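Local coordinates for protein serine protease inhibitor 2 (Anopheles gambiae, PDB 3PZF) that inhibits clip-domain serine proteases of the mosquito hemolymph, forming a covalent complex with its target and thereby restraining the melanization immune response, at residues N40-P45 with M386-K391. Sequence-based numbering, arbitrary orientation.
Sequences NVVLSP and MLFAGK
N40 lays its CA-H against K391 O, where the short strand 41-43 begins to pair with strand 386-391 in the core of the serpin fold; this antiparallel edge of beta-sheet B joins the chain near its start to its C-terminal end. N40 OD1 accepts from the backbone N of E393 and of N394, just beyond the second strand. V41 and K391 form a hydrogen-bonded pair, V41 N to K391 O at 3.1 Å and K391 N to V41 O at 2.9 Å. The lysine chain, extended beyond CG, passes obliquely over V41, bringing CE to 3.9 Å from V41 CG2, while NZ ends on the carbonyls of F34 and H37 and in a salt bridge with E393. V42 faces G390 in a non-hydrogen-bonded pair whose CA atoms lie just 4.0 Å apart, an approach consistent with the lack of a side chain on the glycine. With its CG2 anti to the backbone N, V42 meets the F388 ring edge-on, in plane, 3.8 Å from CD1. L43 and A389 exchange the next two bonds; L43 N lies almost on the line of the A389 carbonyl (C=O...N 167°). S44, the N-cap of helix 45-58, directs OG anti to its own N (chi1 173°) and donates to L387 O at 2.7 Å, beside the classic bulge that sets L387 and F388 together opposite I378 of strand 374-380. P45 opens the helix with its ring against the second strand: CG sits 3.7 Å from A389 CB and 4.0 Å from M386 SD.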
# COMPACT_ATOMS: atom_id res chain seq x y z
N ASN A 40 2.95 13.03 -5.71
CA ASN A 40 2.06 12.18 -4.92
C ASN A 40 2.56 10.76 -5.00
O ASN A 40 3.11 10.34 -6.02
CB ASN A 40 0.61 12.24 -5.42
CG ASN A 40 0.05 13.62 -5.43
OD1 ASN A 40 0.51 14.48 -4.67
ND2 ASN A 40 -0.97 13.85 -6.23
N VAL A 41 2.38 9.98 -3.92
CA VAL A 41 2.79 8.59 -3.91
C VAL A 41 1.66 7.81 -3.27
O VAL A 41 1.06 8.30 -2.32
CB VAL A 41 4.07 8.37 -3.08
CG1 VAL A 41 4.38 6.84 -2.95
CG2 VAL A 41 5.27 9.07 -3.69
N VAL A 42 1.38 6.60 -3.75
CA VAL A 42 0.52 5.68 -2.98
C VAL A 42 1.04 4.25 -3.25
O VAL A 42 1.40 3.90 -4.38
CB VAL A 42 -0.98 5.84 -3.35
CG1 VAL A 42 -1.23 5.47 -4.81
CG2 VAL A 42 -1.88 5.02 -2.43
N LEU A 43 1.16 3.47 -2.19
CA LEU A 43 1.56 2.08 -2.36
C LEU A 43 0.87 1.20 -1.30
O LEU A 43 0.14 1.71 -0.43
CB LEU A 43 3.09 1.96 -2.26
CG LEU A 43 3.64 2.24 -0.86
CD1 LEU A 43 4.83 1.29 -0.56
CD2 LEU A 43 4.05 3.69 -0.66
N SER A 44 1.09 -0.10 -1.37
CA SER A 44 0.52 -0.99 -0.35
C SER A 44 1.66 -1.73 0.35
O SER A 44 2.16 -2.72 -0.16
CB SER A 44 -0.46 -1.99 -0.98
OG SER A 44 -0.88 -2.94 0.01
N PRO A 45 2.07 -1.22 1.53
CA PRO A 45 3.23 -1.85 2.19
C PRO A 45 2.91 -3.27 2.59
O PRO A 45 3.76 -4.14 2.43
CB PRO A 45 3.47 -0.97 3.43
CG PRO A 45 2.75 0.37 3.11
CD PRO A 45 1.60 0.01 2.21
N MET A 386 -1.29 -2.29 7.41
CA MET A 386 -1.11 -1.05 6.66
C MET A 386 -1.35 -1.32 5.17
O MET A 386 -0.42 -1.66 4.43
CB MET A 386 0.28 -0.46 6.90
CG MET A 386 0.39 1.08 6.69
SD MET A 386 2.09 1.67 6.80
CE MET A 386 1.78 3.44 6.98
N LEU A 387 -2.61 -1.23 4.75
CA LEU A 387 -3.03 -1.66 3.43
C LEU A 387 -2.66 -0.65 2.33
O LEU A 387 -2.31 -1.04 1.22
CB LEU A 387 -4.53 -1.92 3.43
CG LEU A 387 -4.92 -3.10 4.34
CD1 LEU A 387 -6.42 -3.06 4.57
CD2 LEU A 387 -4.47 -4.39 3.63
N PHE A 388 -2.77 0.64 2.65
CA PHE A 388 -2.32 1.73 1.74
C PHE A 388 -1.46 2.68 2.53
O PHE A 388 -1.74 2.91 3.72
CB PHE A 388 -3.49 2.55 1.19
CG PHE A 388 -4.30 1.86 0.12
CD1 PHE A 388 -4.15 2.23 -1.22
CD2 PHE A 388 -5.24 0.89 0.46
CE1 PHE A 388 -4.92 1.62 -2.20
CE2 PHE A 388 -6.01 0.28 -0.53
CZ PHE A 388 -5.84 0.64 -1.86
N ALA A 389 -0.46 3.27 1.89
CA ALA A 389 0.30 4.39 2.49
C ALA A 389 0.62 5.35 1.37
O ALA A 389 0.89 4.93 0.25
CB ALA A 389 1.58 3.90 3.13
N GLY A 390 0.62 6.65 1.64
CA GLY A 390 0.93 7.57 0.54
C GLY A 390 1.17 8.95 1.07
O GLY A 390 1.07 9.22 2.29
N LYS A 391 1.48 9.87 0.14
CA LYS A 391 1.55 11.26 0.53
C LYS A 391 1.02 12.10 -0.60
O LYS A 391 0.99 11.68 -1.75
CB LYS A 391 2.99 11.65 0.86
CG LYS A 391 3.94 11.45 -0.30
CD LYS A 391 5.26 12.13 -0.05
CE LYS A 391 6.15 11.99 -1.29
NZ LYS A 391 7.39 12.79 -1.21